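Local coordinates for protein CbsA (Xanthomonas oryzae pv. oryzae, PDB 5XYH) that probably hydrolyses beta-1,4 linkages of cellulose from chain ends to release cellobiose, as a family 6, cell-wall-degrading exoglucanase of a rice pathogen, at residues K21-D24 / S25-K29; V49-S53 / I54-Y58; L250-G254 / Q255-S259. All blocks are in the same frame, centred on the assembly; numbering follows the deposited sequence.

Contact 1 of 3, residues K21-D24 / S25-K29; sequences KEVD and SSIVK
Val23 O is gripped by two backbone donors of the next turn, and they approach it differently. Ile27 N comes nearly along the C=O axis at 2.9 Å from Val23 O, the ordinary i to i+4 bond of an alpha helix. Ser26 N, also 2.9 Å from Val23 O, sits well above the carbonyl plane, away from the lone pairs. One residue back, the hydroxyl of Ser25 folds onto its own helix and donates to the main chain: OG lies 2.6 Å from Glu22 O, in the carbonyl plane and on a lone pair. With chi1 at 84°, OG stands between the backbone N and the carbonyl carbon, which turns it back along the helix toward Glu22. The same oxygen receives a weak, long bond from Ser26 N. All this belongs to the last turns of helix 17-27, where i to i+3 bonds mix with i to i+4 ones and Val28 N still reaches Asp24 O at 3.2 Å. On another side, Ile27 CD1 touches Val23 CG1 at 3.9 Å, the two side chains crossing at a slant, and runs alongside Asp24, 3.7 Å from OD1. That carboxylate has its charge partner in Lys43. Val23 and Ser26 turn to Phe414 of helix 411-419 and Met39 of helix 33-42, while Ser26 OG is hydrogen-bonded with His411 and Trp409.

Contact 2 of 3, residues V49-S53 / I54-Y58; sequences VWLDS and IDAIY
A chi1 of 64° sets Ser53 OG between its own backbone N and carbonyl carbon, from where the hydroxyl oxygen reaches over the first turn of helix 54-58 to Ala56 N. A like rotation about chi1 in Asp52 brings OD1 round to the methyl of Ala56, 3.7 Å from CB. Ser53 is thus the N-cap of the short helix: its OG accepts from Ala56 N at 3.1 Å, with an N-H...O angle of 141°. Ala56 N also gives Ser53 O a weak bond of 3.0 Å, making this N-H a shared donor. Ala56 CB points back at the incoming chain and packs 3.3 Å from Ser53 O and 3.9 Å from Leu51 CA, while Leu51 CD2 is a looser neighbour of CB at 4.3 Å. The contact is the turn from strand 49-51, an end strand pairing in parallel with strand 86-92 in the family 6 barrel, into a weakly bonded helix whose axis runs at 130° to the strand. Asp55 is salt-bridged to Arg62. Two amides of the helix start are thus met by acceptors, Ala56 N by Ser53 and Ile54 N by the carboxylate of Glu108, a placement that the positive end of the helix dipole would be expected to favour.

Contact 3 of 3, residues L250-G254 / Q255-S259; sequences LTIGG and QPISS
Ile257 lays its CG2 methyl across the end of Ile252, 3.7 Å from CD1, the two side chains meeting at a slant. Its chi1 of 57° puts CG1 between the backbone N and the carbonyl carbon and leaves CG2 anti to that carbon, where the methyl also lies 3.6 Å from Leu250 O. Leu250 adds a wider apolar contact, its CB 4.5 Å from Ile257 CG1, so Ile257 meets apolar groups of both Ile252 and Leu250. The hairpin itself is a two-residue one: a type I' turn runs from Ile252 to Gln255, with Gly253 and Gly254 at positive phi, a conformation that glycine adopts readily. Ile252 and Gln255 form the hydrogen-bonded pair that closes it. Ile252 N donates to Gln255 O at 2.9 Å, and Gln255 N returns a bond of 3.2 Å to Ile252 O from above that carbonyl's plane. Thr251 and Pro256 make the adjoining non-hydrogen-bonded pair. Here CA-H...O contacts join the strands, with Pro256 CA 3.2 Å from Leu250 O and Thr251 CA at the same separation from Gln255 O. Leu250 O also accepts from Ile257 N at 2.9 Å. Gln255 bends at chi2 (-64°) and arches its amide over the Gly254 peptide. Past Pro256 the chain turns into the 3-10 segment 257-259, where Pro256 O is held by both the amide and the hydroxyl of Ser259. The little hairpin stands far out on the surface; Leu250, Ile252 and Ile257 set their apolar ends against Tyr319 of helix 316-323, Ile257 also reaching Val320 there and Phe269 of a loop.

Overall arrangement
The three contacts are all local but hold different elements. Contact 1 lies along one helix and the residues that follow it, and contact 2 joins a strand of the central sheet to the short helix after it; both are partly buried. Contact 3 is a surface hairpin, a separate two-stranded sheet with its centre about 31 Å from that of the chain, on the opposite side from contact 2. Contacts 1 and 2 come within about 9 Å at their nearest atoms, whereas those of contact 3 stay at least about 28 Å from either. A serine hydroxyl donates to a main-chain carbonyl in contact 1 and accepts from an amide in contact 2; strand pairing dominates contact 3.

Contact 1 of 3, residues K21-D24 / S25-K29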
loop_
_atom_site.group_PDB
_atom_site.type_symbol
_atom_site.label_atom_id
_atom_site.label_comp_id
_atom_site.label_asym_id
_atom_site.label_seq_id
_atom_site.Cartn_x
_atom_site.Cartn_y
_atom_site.Cartn_z
ATOM N N LYS A 21 19.047 2.743 -7.354
ATOM C CA LYS A 21 19.518 3.736 -8.316
ATOM C C LYS A 21 18.787 5.063 -8.138
ATOM O O LYS A 21 19.399 6.132 -8.246
ATOM C CB LYS A 21 19.357 3.202 -9.737
ATOM C CG LYS A 21 19.571 4.260 -10.816
ATOM C CD LYS A 21 19.906 3.631 -12.149
ATOM C CE LYS A 21 18.941 2.508 -12.494
ATOM N NZ LYS A 21 19.269 1.914 -13.823
ATOM N N GLU A 22 17.482 5.009 -7.841
ATOM C CA GLU A 22 16.738 6.220 -7.499
ATOM C C GLU A 22 17.356 6.916 -6.290
ATOM O O GLU A 22 17.604 8.126 -6.313
ATOM C CB GLU A 22 15.267 5.878 -7.224
ATOM C CG GLU A 22 14.452 5.508 -8.470
ATOM C CD GLU A 22 13.009 5.126 -8.164
ATOM O OE1 GLU A 22 12.803 4.291 -7.269
ATOM O OE2 GLU A 22 12.084 5.648 -8.827
ATOM N N VAL A 23 17.588 6.164 -5.210
ATOM C CA VAL A 23 18.160 6.747 -4.002
ATOM C C VAL A 23 19.535 7.332 -4.292
ATOM O O VAL A 23 19.863 8.431 -3.831
ATOM C CB VAL A 23 18.206 5.694 -2.877
ATOM C CG1 VAL A 23 19.044 6.174 -1.706
ATOM C CG2 VAL A 23 16.803 5.389 -2.406
ATOM N N ASP A 24 20.354 6.621 -5.075
ATOM C CA ASP A 24 21.677 7.139 -5.421
ATOM C C ASP A 24 21.578 8.496 -6.108
ATOM O O ASP A 24 22.431 9.372 -5.893
ATOM C CB ASP A 24 22.421 6.147 -6.314
ATOM C CG ASP A 24 22.912 4.922 -5.558
ATOM O OD1 ASP A 24 23.098 4.998 -4.325
ATOM O OD2 ASP A 24 23.147 3.888 -6.206
ATOM N N SER A 25 20.541 8.690 -6.935
ATOM C CA SER A 25 20.354 9.969 -7.620
ATOM C C SER A 25 20.131 11.113 -6.636
ATOM O O SER A 25 20.439 12.269 -6.953
ATOM C CB SER A 25 19.180 9.864 -8.611
ATOM O OG SER A 25 17.920 10.081 -7.983
ATOM N N SER A 26 19.608 10.816 -5.442
ATOM C CA SER A 26 19.430 11.804 -4.382
ATOM C C SER A 26 20.680 11.974 -3.526
ATOM O O SER A 26 20.975 13.086 -3.071
ATOM C CB SER A 26 18.263 11.407 -3.471
ATOM O OG SER A 26 17.019 11.742 -4.054
ATOM N N ILE A 27 21.398 10.883 -3.264
ATOM C CA ILE A 27 22.618 10.966 -2.467
ATOM C C ILE A 27 23.604 11.945 -3.101
ATOM O O ILE A 27 24.200 12.785 -2.414
ATOM C CB ILE A 27 23.230 9.563 -2.298
ATOM C CG1 ILE A 27 22.371 8.715 -1.365
ATOM C CG2 ILE A 27 24.656 9.659 -1.797
ATOM C CD1 ILE A 27 22.768 7.262 -1.356
ATOM N N VAL A 28 23.780 11.871 -4.418
ATOM C CA VAL A 28 24.779 12.735 -5.036
ATOM C C VAL A 28 24.350 14.197 -5.059
ATOM O O VAL A 28 25.203 15.066 -5.239
ATOM C CB VAL A 28 25.128 12.245 -6.450
ATOM C CG1 VAL A 28 25.647 10.811 -6.383
ATOM C CG2 VAL A 28 23.930 12.358 -7.363
ATOM N N LYS A 29 23.057 14.500 -4.878
ATOM C CA LYS A 29 22.599 15.890 -4.857
ATOM C C LYS A 29 22.783 16.570 -3.504
ATOM O O LYS A 29 22.832 17.804 -3.453
ATOM C CB LYS A 29 21.115 15.993 -5.239
ATOM C CG LYS A 29 20.810 15.687 -6.698
ATOM C CD LYS A 29 19.308 15.610 -6.958
ATOM C CE LYS A 29 19.027 15.322 -8.429
ATOM N NZ LYS A 29 17.590 15.063 -8.706
#

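Contact 2 of 3, residues V49-S53 / I54-Y58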
loop_
_atom_site.group_PDB
_atom_site.type_symbol
_atom_site.label_atom_id
_atom_site.label_comp_id
_atom_site.label_asym_id
_atom_site.label_seq_id
_atom_site.Cartn_x
_atom_site.Cartn_y
_atom_site.Cartn_z
ATOM N N VAL A 49 7.988 -4.300 -5.657
ATOM C CA VAL A 49 8.041 -3.971 -7.084
ATOM C C VAL A 49 6.619 -3.880 -7.627
ATOM O O VAL A 49 5.899 -4.881 -7.652
ATOM C CB VAL A 49 8.836 -5.026 -7.868
ATOM C CG1 VAL A 49 8.701 -4.768 -9.361
ATOM C CG2 VAL A 49 10.293 -5.047 -7.429
ATOM N N TRP A 50 6.223 -2.701 -8.106
ATOM C CA TRP A 50 4.868 -2.490 -8.610
ATOM C C TRP A 50 4.795 -2.930 -10.064
ATOM O O TRP A 50 5.479 -2.362 -10.922
ATOM C CB TRP A 50 4.448 -1.021 -8.480
ATOM C CG TRP A 50 4.186 -0.663 -7.069
ATOM C CD1 TRP A 50 5.105 -0.612 -6.064
ATOM C CD2 TRP A 50 2.923 -0.323 -6.482
ATOM N NE1 TRP A 50 4.496 -0.262 -4.888
ATOM C CE2 TRP A 50 3.156 -0.083 -5.113
ATOM C CE3 TRP A 50 1.621 -0.200 -6.978
ATOM C CZ2 TRP A 50 2.138 0.267 -4.232
ATOM C CZ3 TRP A 50 0.607 0.160 -6.101
ATOM C CH2 TRP A 50 0.873 0.389 -4.744
ATOM N N LEU A 51 3.986 -3.952 -10.337
ATOM C CA LEU A 51 3.668 -4.331 -11.715
ATOM C C LEU A 51 2.399 -3.588 -12.131
ATOM O O LEU A 51 1.301 -4.142 -12.187
ATOM C CB LEU A 51 3.502 -5.840 -11.832
ATOM C CG LEU A 51 4.730 -6.659 -11.434
ATOM C CD1 LEU A 51 4.410 -8.150 -11.447
ATOM C CD2 LEU A 51 5.917 -6.347 -12.339
ATOM N N ASP A 52 2.566 -2.287 -12.390
ATOM C CA ASP A 52 1.430 -1.402 -12.595
ATOM C C ASP A 52 0.967 -1.337 -14.044
ATOM O O ASP A 52 0.107 -0.511 -14.363
ATOM C CB ASP A 52 1.750 0.010 -12.076
ATOM C CG ASP A 52 2.939 0.651 -12.769
ATOM O OD1 ASP A 52 3.922 -0.054 -13.088
ATOM O OD2 ASP A 52 2.889 1.881 -12.978
ATOM N N SER A 53 1.490 -2.197 -14.917
ATOM C CA SER A 53 1.012 -2.311 -16.292
ATOM C C SER A 53 1.584 -3.591 -16.873
ATOM O O SER A 53 2.525 -4.173 -16.328
ATOM C CB SER A 53 1.440 -1.113 -17.148
ATOM O OG SER A 53 2.852 -1.103 -17.254
ATOM N N ILE A 54 1.020 -4.011 -18.008
ATOM C CA ILE A 54 1.632 -5.098 -18.767
ATOM C C ILE A 54 3.075 -4.756 -19.106
ATOM O O ILE A 54 3.971 -5.599 -18.986
ATOM C CB ILE A 54 0.805 -5.394 -20.031
ATOM C CG1 ILE A 54 -0.597 -5.869 -19.630
ATOM C CG2 ILE A 54 1.520 -6.413 -20.907
ATOM C CD1 ILE A 54 -1.620 -5.789 -20.757
ATOM N N ASP A 55 3.325 -3.504 -19.511
ATOM C CA ASP A 55 4.685 -3.072 -19.837
ATOM C C ASP A 55 5.647 -3.273 -18.672
ATOM O O ASP A 55 6.831 -3.547 -18.893
ATOM C CB ASP A 55 4.697 -1.603 -20.261
ATOM C CG ASP A 55 4.270 -1.398 -21.715
ATOM O OD1 ASP A 55 4.377 -2.342 -22.538
ATOM O OD2 ASP A 55 3.839 -0.275 -22.043
ATOM N N ALA A 56 5.170 -3.128 -17.430
ATOM C CA ALA A 56 6.051 -3.322 -16.281
ATOM C C ALA A 56 6.586 -4.752 -16.209
ATOM O O ALA A 56 7.670 -4.972 -15.660
ATOM C CB ALA A 56 5.323 -2.957 -14.982
ATOM N N ILE A 57 5.868 -5.733 -16.772
ATOM C CA ILE A 57 6.381 -7.105 -16.755
ATOM C C ILE A 57 7.668 -7.208 -17.559
ATOM O O ILE A 57 8.575 -7.981 -17.213
ATOM C CB ILE A 57 5.322 -8.096 -17.282
ATOM C CG1 ILE A 57 4.068 -8.075 -16.405
ATOM C CG2 ILE A 57 5.891 -9.501 -17.337
ATOM C CD1 ILE A 57 2.893 -8.839 -16.994
ATOM N N TYR A 58 7.777 -6.421 -18.633
ATOM C CA TYR A 58 8.877 -6.525 -19.585
ATOM C C TYR A 58 10.017 -5.556 -19.307
ATOM O O TYR A 58 11.157 -5.838 -19.694
ATOM C CB TYR A 58 8.341 -6.324 -21.012
ATOM C CG TYR A 58 7.324 -7.384 -21.366
ATOM C CD1 TYR A 58 7.726 -8.621 -21.852
ATOM C CD2 TYR A 58 5.967 -7.173 -21.167
ATOM C CE1 TYR A 58 6.805 -9.602 -22.145
ATOM C CE2 TYR A 58 5.037 -8.151 -21.455
ATOM C CZ TYR A 58 5.460 -9.361 -21.944
ATOM O OH TYR A 58 4.548 -10.348 -22.235
#

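Contact 3 of 3, residues L250-G254 / Q255-S259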
loop_
_atom_site.group_PDB
_atom_site.type_symbol
_atom_site.label_atom_id
_atom_site.label_comp_id
_atom_site.label_asym_id
_atom_site.label_seq_id
_atom_site.Cartn_x
_atom_site.Cartn_y
_atom_site.Cartn_z
ATOM N N LEU A 250 -12.412 8.322 24.871
ATOM C CA LEU A 250 -12.182 9.327 25.896
ATOM C C LEU A 250 -13.025 10.562 25.603
ATOM O O LEU A 250 -13.024 11.063 24.476
ATOM C CB LEU A 250 -10.702 9.687 25.919
ATOM C CG LEU A 250 -10.300 10.872 26.788
ATOM C CD1 LEU A 250 -10.408 10.461 28.265
ATOM C CD2 LEU A 250 -8.891 11.325 26.427
ATOM N N THR A 251 -13.757 11.050 26.601
ATOM C CA THR A 251 -14.641 12.190 26.380
ATOM C C THR A 251 -14.020 13.459 26.929
ATOM O O THR A 251 -13.371 13.449 27.978
ATOM C CB THR A 251 -16.030 12.000 26.998
ATOM O OG1 THR A 251 -15.953 12.100 28.428
ATOM C CG2 THR A 251 -16.643 10.663 26.575
ATOM N N ILE A 252 -14.204 14.549 26.187
ATOM C CA ILE A 252 -13.798 15.882 26.605
ATOM C C ILE A 252 -14.920 16.822 26.200
ATOM O O ILE A 252 -15.405 16.755 25.066
ATOM C CB ILE A 252 -12.470 16.303 25.951
ATOM C CG1 ILE A 252 -11.361 15.340 26.351
ATOM C CG2 ILE A 252 -12.106 17.729 26.334
ATOM C CD1 ILE A 252 -10.203 15.395 25.410
ATOM N N GLY A 253 -15.348 17.681 27.120
ATOM C CA GLY A 253 -16.529 18.477 26.850
ATOM C C GLY A 253 -17.742 17.642 26.507
ATOM O O GLY A 253 -18.593 18.077 25.719
ATOM N N GLY A 254 -17.828 16.431 27.053
ATOM C CA GLY A 254 -18.987 15.595 26.851
ATOM C C GLY A 254 -19.017 14.843 25.542
ATOM O O GLY A 254 -20.042 14.230 25.229
ATOM N N GLN A 255 -17.930 14.866 24.767
ATOM C CA GLN A 255 -17.917 14.207 23.468
ATOM C C GLN A 255 -16.660 13.360 23.328
ATOM O O GLN A 255 -15.589 13.752 23.813
ATOM C CB GLN A 255 -17.971 15.219 22.311
ATOM C CG GLN A 255 -19.212 16.111 22.285
ATOM C CD GLN A 255 -20.499 15.341 22.068
ATOM O OE1 GLN A 255 -20.524 14.309 21.387
ATOM N NE2 GLN A 255 -21.586 15.844 22.651
ATOM N N PRO A 256 -16.757 12.206 22.665
ATOM C CA PRO A 256 -15.574 11.354 22.486
ATOM C C PRO A 256 -14.626 11.961 21.470
ATOM O O PRO A 256 -15.051 12.565 20.485
ATOM C CB PRO A 256 -16.164 10.039 21.969
ATOM C CG PRO A 256 -17.386 10.457 21.230
ATOM C CD PRO A 256 -17.950 11.633 22.014
ATOM N N ILE A 257 -13.324 11.767 21.697
ATOM C CA ILE A 257 -12.347 12.363 20.795
ATOM C C ILE A 257 -12.458 11.784 19.396
ATOM O O ILE A 257 -12.006 12.414 18.435
ATOM C CB ILE A 257 -10.916 12.213 21.336
ATOM C CG1 ILE A 257 -10.566 10.740 21.572
ATOM C CG2 ILE A 257 -10.741 13.070 22.599
ATOM C CD1 ILE A 257 -9.082 10.524 21.786
ATOM N N SER A 258 -13.060 10.595 19.253
ATOM C CA SER A 258 -13.328 10.042 17.930
ATOM C C SER A 258 -14.230 10.948 17.106
ATOM O O SER A 258 -14.234 10.846 15.874
ATOM C CB SER A 258 -13.975 8.667 18.061
ATOM O OG SER A 258 -15.224 8.793 18.727
ATOM N N SER A 259 -14.993 11.827 17.758
ATOM C CA SER A 259 -15.893 12.742 17.073
ATOM C C SER A 259 -15.222 14.054 16.700
ATOM O O SER A 259 -15.901 14.958 16.196
ATOM C CB SER A 259 -17.117 13.032 17.939
ATOM O OG SER A 259 -16.786 13.955 18.968
#